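Local coordinates for protein enoyl-CoA hydratase (Bacillus halodurans, PDB 3LKE) that probably hydrates the double bond of enoyl-CoA thioesters, as a trimeric member of the crotonase-like (enoyl-CoA hydratase/isomerase) family, at residues 66-69 with 70-73; 225-228 with 229-233. All coordinates share one frame; numbering follows the deposited sequence.

Interaction 1. Residues 66-69 with 70-73; sequences PRLE and DLLI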
ATOM      1  N   PRO A  66      -7.266  26.584  -3.988  1.00 27.38           N
ATOM      2  CA  PRO A  66      -7.741  27.668  -3.122  1.00 32.23           C
ATOM      3  C   PRO A  66      -6.801  28.865  -3.228  1.00 29.92           C
ATOM      4  O   PRO A  66      -5.593  28.700  -3.060  1.00 35.74           O
ATOM      5  CB  PRO A  66      -7.668  27.054  -1.719  1.00 34.01           C
ATOM      6  CG  PRO A  66      -7.658  25.570  -1.939  1.00 36.28           C
ATOM      7  CD  PRO A  66      -6.933  25.366  -3.227  1.00 31.34           C
ATOM      8  N   ARG A  67      -7.341  30.046  -3.514  1.00 33.51           N
ATOM      9  CA  ARG A  67      -6.514  31.231  -3.743  1.00 35.13           C
ATOM     10  C   ARG A  67      -5.899  31.753  -2.451  1.00 35.54           C
ATOM     11  O   ARG A  67      -6.566  31.812  -1.427  1.00 35.61           O
ATOM     12  CB  ARG A  67      -7.340  32.351  -4.384  1.00 37.49           C
ATOM     13  CG  ARG A  67      -7.860  32.039  -5.784  1.00 41.31           C
ATOM     14  CD  ARG A  67      -7.628  33.222  -6.706  1.00 41.85           C
ATOM     15  NE  ARG A  67      -6.202  33.385  -6.983  1.00 45.50           N
ATOM     16  CZ  ARG A  67      -5.601  32.972  -8.097  1.00 45.16           C
ATOM     17  NH1 ARG A  67      -6.302  32.386  -9.058  1.00 40.42           N
ATOM     18  NH2 ARG A  67      -4.297  33.155  -8.255  1.00 49.04           N
ATOM     19  N   LEU A  68      -4.629  32.139  -2.514  1.00 35.78           N
ATOM     20  CA  LEU A  68      -3.946  32.735  -1.369  1.00 36.87           C
ATOM     21  C   LEU A  68      -4.783  33.850  -0.745  1.00 36.76           C
ATOM     22  O   LEU A  68      -5.021  33.863   0.463  1.00 33.71           O
ATOM     23  CB  LEU A  68      -2.596  33.303  -1.804  1.00 37.17           C
ATOM     24  CG  LEU A  68      -1.320  32.566  -1.387  1.00 44.97           C
ATOM     25  CD1 LEU A  68      -1.559  31.081  -1.151  1.00 42.48           C
ATOM     26  CD2 LEU A  68      -0.214  32.799  -2.409  1.00 46.05           C
ATOM     27  N   GLU A  69      -5.227  34.782  -1.580  1.00 33.73           N
ATOM     28  CA  GLU A  69      -5.996  35.929  -1.110  1.00 34.13           C
ATOM     29  C   GLU A  69      -7.244  35.495  -0.349  1.00 35.86           C
ATOM     30  O   GLU A  69      -7.626  36.116   0.656  1.00 35.40           O
ATOM     31  CB  GLU A  69      -6.386  36.837  -2.286  1.00 35.47           C
ATOM     32  CG  GLU A  69      -5.200  37.447  -3.024  1.00 37.57           C
ATOM     33  CD  GLU A  69      -4.409  36.426  -3.834  1.00 43.25           C
ATOM     34  OE1 GLU A  69      -4.972  35.373  -4.204  1.00 43.72           O
ATOM     35  OE2 GLU A  69      -3.215  36.681  -4.108  1.00 45.87           O
ATOM     36  N   ASP A  70      -7.885  34.437  -0.831  1.00 32.55           N
ATOM     37  CA  ASP A  70      -9.072  33.919  -0.159  1.00 35.61           C
ATOM     38  C   ASP A  70      -8.696  33.255   1.169  1.00 32.84           C
ATOM     39  O   ASP A  70      -9.381  33.434   2.179  1.00 34.60           O
ATOM     40  CB  ASP A  70      -9.832  32.953  -1.067  1.00 33.59           C
ATOM     41  CG  ASP A  70     -10.506  33.662  -2.225  1.00 37.68           C
ATOM     42  OD1 ASP A  70     -10.935  34.818  -2.030  1.00 39.03           O
ATOM     43  OD2 ASP A  70     -10.605  33.076  -3.324  1.00 37.27           O
ATOM     44  N   LEU A  71      -7.602  32.499   1.169  1.00 32.82           N
ATOM     45  CA  LEU A  71      -7.112  31.906   2.411  1.00 34.11           C
ATOM     46  C   LEU A  71      -6.744  32.999   3.413  1.00 31.62           C
ATOM     47  O   LEU A  71      -7.017  32.873   4.605  1.00 33.64           O
ATOM     48  CB  LEU A  71      -5.906  30.999   2.155  1.00 33.38           C
ATOM     49  CG  LEU A  71      -6.179  29.794   1.251  1.00 33.63           C
ATOM     50  CD1 LEU A  71      -4.871  29.187   0.778  1.00 35.45           C
ATOM     51  CD2 LEU A  71      -7.051  28.759   1.945  1.00 35.94           C
ATOM     52  N   LEU A  72      -6.137  34.076   2.924  1.00 32.95           N
ATOM     53  CA  LEU A  72      -5.797  35.209   3.778  1.00 34.48           C
ATOM     54  C   LEU A  72      -7.041  35.801   4.435  1.00 37.63           C
ATOM     55  O   LEU A  72      -7.006  36.201   5.600  1.00 36.55           O
ATOM     56  CB  LEU A  72      -5.058  36.280   2.983  1.00 34.14           C
ATOM     57  CG  LEU A  72      -4.645  37.528   3.760  1.00 36.35           C
ATOM     58  CD1 LEU A  72      -3.967  37.164   5.084  1.00 38.22           C
ATOM     59  CD2 LEU A  72      -3.737  38.400   2.906  1.00 39.82           C
ATOM     60  N   ILE A  73      -8.139  35.847   3.692  1.00 34.93           N
ATOM     61  CA  ILE A  73      -9.408  36.306   4.243  1.00 37.05           C
ATOM     62  C   ILE A  73      -9.862  35.411   5.399  1.00 40.31           C
ATOM     63  O   ILE A  73     -10.229  35.899   6.469  1.00 38.23           O
ATOM     64  CB  ILE A  73     -10.495  36.391   3.155  1.00 39.79           C
ATOM     65  CG1 ILE A  73     -10.214  37.583   2.234  1.00 38.53           C
ATOM     66  CG2 ILE A  73     -11.882  36.509   3.782  1.00 40.92           C
ATOM     67  CD1 ILE A  73     -10.968  37.545   0.926  1.00 39.17           C
TER

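Interaction 2. Residues 225-228 with 229-233; sequences EELK and QQLEQ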
ATOM      1  N   GLU A 225     -15.685   5.307   4.165  1.00 30.32           N
ATOM      2  CA  GLU A 225     -15.932   5.708   5.547  1.00 30.48           C
ATOM      3  C   GLU A 225     -14.663   6.293   6.157  1.00 31.19           C
ATOM      4  O   GLU A 225     -14.701   7.296   6.880  1.00 30.14           O
ATOM      5  CB  GLU A 225     -16.419   4.520   6.378  1.00 38.60           C
ATOM      6  CG  GLU A 225     -16.652   4.855   7.838  1.00 40.03           C
ATOM      7  CD  GLU A 225     -17.646   5.987   8.019  1.00 43.06           C
ATOM      8  OE1 GLU A 225     -18.667   6.002   7.292  1.00 46.31           O
ATOM      9  OE2 GLU A 225     -17.408   6.855   8.889  1.00 42.20           O
ATOM     10  N   GLU A 226     -13.536   5.662   5.852  1.00 26.27           N
ATOM     11  CA  GLU A 226     -12.246   6.138   6.313  1.00 26.05           C
ATOM     12  C   GLU A 226     -11.908   7.519   5.764  1.00 25.29           C
ATOM     13  O   GLU A 226     -11.364   8.357   6.481  1.00 27.80           O
ATOM     14  CB  GLU A 226     -11.158   5.130   5.948  1.00 26.23           C
ATOM     15  CG  GLU A 226     -11.406   3.782   6.575  1.00 33.86           C
ATOM     16  CD  GLU A 226     -11.673   3.885   8.064  1.00 43.54           C
ATOM     17  OE1 GLU A 226     -10.776   4.351   8.803  1.00 43.46           O
ATOM     18  OE2 GLU A 226     -12.787   3.504   8.497  1.00 49.20           O
ATOM     19  N   LEU A 227     -12.208   7.740   4.488  1.00 24.69           N
ATOM     20  CA  LEU A 227     -11.978   9.041   3.867  1.00 25.08           C
ATOM     21  C   LEU A 227     -12.863  10.086   4.546  1.00 24.66           C
ATOM     22  O   LEU A 227     -12.423  11.199   4.874  1.00 22.31           O
ATOM     23  CB  LEU A 227     -12.280   8.975   2.360  1.00 22.27           C
ATOM     24  CG  LEU A 227     -12.276  10.314   1.611  1.00 23.02           C
ATOM     25  CD1 LEU A 227     -10.956  11.071   1.856  1.00 24.59           C
ATOM     26  CD2 LEU A 227     -12.520  10.078   0.128  1.00 23.58           C
ATOM     27  N   LYS A 228     -14.122   9.725   4.759  1.00 26.60           N
ATOM     28  CA  LYS A 228     -15.055  10.667   5.357  1.00 28.35           C
ATOM     29  C   LYS A 228     -14.527  11.125   6.706  1.00 28.24           C
ATOM     30  O   LYS A 228     -14.508  12.328   7.003  1.00 26.96           O
ATOM     31  CB  LYS A 228     -16.451  10.060   5.503  1.00 28.64           C
ATOM     32  CG  LYS A 228     -17.422  10.976   6.253  1.00 33.78           C
ATOM     33  CD  LYS A 228     -18.861  10.475   6.182  1.00 38.84           C
ATOM     34  CE  LYS A 228     -19.116   9.332   7.151  1.00 46.88           C
ATOM     35  NZ  LYS A 228     -20.571   8.993   7.223  1.00 51.25           N
ATOM     36  N   GLN A 229     -14.084  10.171   7.517  1.00 27.62           N
ATOM     37  CA  GLN A 229     -13.540  10.508   8.823  1.00 30.51           C
ATOM     38  C   GLN A 229     -12.271  11.345   8.722  1.00 28.24           C
ATOM     39  O   GLN A 229     -12.048  12.245   9.527  1.00 27.70           O
ATOM     40  CB  GLN A 229     -13.281   9.254   9.647  1.00 30.79           C
ATOM     41  CG  GLN A 229     -14.517   8.436   9.931  1.00 33.42           C
ATOM     42  CD  GLN A 229     -14.205   7.209  10.756  1.00 41.09           C
ATOM     43  OE1 GLN A 229     -13.172   7.150  11.430  1.00 43.58           O
ATOM     44  NE2 GLN A 229     -15.089   6.217  10.705  1.00 38.97           N
ATOM     45  N   GLN A 230     -11.438  11.052   7.732  1.00 25.56           N
ATOM     46  CA  GLN A 230     -10.194  11.788   7.587  1.00 23.44           C
ATOM     47  C   GLN A 230     -10.479  13.241   7.168  1.00 24.79           C
ATOM     48  O   GLN A 230      -9.807  14.168   7.612  1.00 24.92           O
ATOM     49  CB  GLN A 230      -9.266  11.098   6.580  1.00 25.62           C
ATOM     50  CG  GLN A 230      -7.893  11.730   6.516  1.00 27.45           C
ATOM     51  CD  GLN A 230      -6.771  10.735   6.715  1.00 30.01           C
ATOM     52  OE1 GLN A 230      -6.994   9.602   7.145  1.00 34.68           O
ATOM     53  NE2 GLN A 230      -5.555  11.151   6.400  1.00 29.07           N
ATOM     54  N   LEU A 231     -11.475  13.431   6.310  1.00 24.36           N
ATOM     55  CA  LEU A 231     -11.846  14.779   5.867  1.00 25.89           C
ATOM     56  C   LEU A 231     -12.270  15.614   7.079  1.00 25.62           C
ATOM     57  O   LEU A 231     -11.950  16.802   7.188  1.00 25.63           O
ATOM     58  CB  LEU A 231     -12.969  14.711   4.835  1.00 25.34           C
ATOM     59  CG  LEU A 231     -12.516  14.158   3.477  1.00 25.37           C
ATOM     60  CD1 LEU A 231     -13.677  13.850   2.534  1.00 26.09           C
ATOM     61  CD2 LEU A 231     -11.563  15.160   2.835  1.00 25.96           C
ATOM     62  N   GLU A 232     -12.977  14.974   8.004  1.00 28.44           N
ATOM     63  CA  GLU A 232     -13.424  15.662   9.218  1.00 31.05           C
ATOM     64  C   GLU A 232     -12.219  16.110  10.040  1.00 30.71           C
ATOM     65  O   GLU A 232     -12.148  17.251  10.498  1.00 28.85           O
ATOM     66  CB  GLU A 232     -14.342  14.757  10.040  1.00 33.12           C
ATOM     67  CG  GLU A 232     -15.685  14.477   9.382  1.00 33.68           C
ATOM     68  CD  GLU A 232     -16.447  13.334  10.042  1.00 42.70           C
ATOM     69  OE1 GLU A 232     -17.614  13.098   9.656  1.00 44.73           O
ATOM     70  OE2 GLU A 232     -15.874  12.664  10.935  1.00 43.25           O
ATOM     71  N   GLN A 233     -11.255  15.209  10.201  1.00 26.92           N
ATOM     72  CA  GLN A 233     -10.036  15.530  10.924  1.00 24.51           C
ATOM     73  C   GLN A 233      -9.221  16.630  10.249  1.00 24.86           C
ATOM     74  O   GLN A 233      -8.697  17.516  10.915  1.00 23.80           O
ATOM     75  CB  GLN A 233      -9.191  14.264  11.120  1.00 27.61           C
ATOM     76  CG  GLN A 233      -9.802  13.289  12.105  1.00 30.37           C
ATOM     77  CD  GLN A 233     -10.054  13.937  13.460  1.00 39.20           C
ATOM     78  OE1 GLN A 233      -9.202  14.660  13.983  1.00 40.13           O
ATOM     79  NE2 GLN A 233     -11.234  13.691  14.026  1.00 42.14           N
TER

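Interaction 1. Residues 66-69 with 70-73
The carbonyl of R67 accepts the backbone N-H of L71, with R67 O 2.9 Å from L71 N. L68 O takes the N-H of L72 at 2.7 Å from L72 N, and E69 O that of I73. These i to i+4 bonds start helix 68-76, with R67 at its N-cap position, in the crotonase-like fold. D70 lies three residues past the cap, still in the first turn: its CG stands beside its own backbone N (chi1 -70°), which sets OD2 3.5 Å from CB of R67, against the aliphatic base of the arginine. The charged ends of the two residues do not meet. D70 OD2 instead forms a salt bridge with K24 NZ, and R67 NH1 donates to the carbonyl of the same K24, tying the first turn to the loop at residues 24-28. Within the turn, E69 OE1 approaches the guanidinium edge in plane, a long salt bridge of 3.6 Å to R67 NE. On the apolar flank, L71 CD2 lies 4.1 Å from P66 CB and its CD1 4.3 Å from L68 CD1; M141 of helix 138-141 touches both leucines.

Interaction 2. Residues 225-228 with 229-233
Different first torsions bring E225 and Q229 together. In E225, CG is anti to the backbone N (chi1 178°) and the chain then bends at chi2, while Q229 has CG beside its own N and runs on extended (chi2 -180°), back toward the preceding turn. The amide nitrogen thereby reaches the carboxylate: Q229 NE2 donates to E225 OE2 at 3.0 Å, in a nearly straight bond. The oxygen uses its anti lone pair, on the side away from OE1, and lies in the plane of the amide, although the carboxylate and amide planes are turned 56° apart. The other oxygen, E225 OE1, forms a salt bridge with K228 NZ at 3.5 Å, so both carboxylate oxygens are engaged, and the bend of the lysine at chi3 helps to bring its ammonium there. Probably the lysine helps to keep E225 ionised. Farther along, K228 and E232 run side by side and point the same way, with K228 CG 4.0 Å from E232 OE1.

All this decorates one side of helix 223-241, an amphipathic helix in the C-terminal helical region of the crotonase-like fold, within a predicted coiled coil. Its buried side carries L227 and L231, whose side chains cross with L227 CD1 3.8 Å from L231 CG. L227 meets L95 and F98 of helix 81-98 and also Y151 and F152 of helix 149-157; L231 meets N91 of helix 81-98. Beneath them the backbone bonds continue, L231 N to L227 O being 2.8 Å long. Q230 sends its NE2 to the hydroxyl of S150, while its side chain also packs on L218 of a second subunit.

Interactions 1 and 2 are separate turns of two helices, in series along the chain, with centres about 24 Å apart and nearest atoms about 12 Å apart. They do not touch. Just past the end of helix 223-241, which carries interaction 2, F242 meets L71 of interaction 1; helix 245-253 follows and lies against L71 and L72. The chain that leaves helix 223-241 thus comes back against interaction 1, an indirect connection through F242 and helix 245-253. Their settings differ: 66-73 is a surface contact touched by no other subunit of the assembly, whereas 225-233 is partly buried against helices 81-98 and 149-157 and reaches a second subunit.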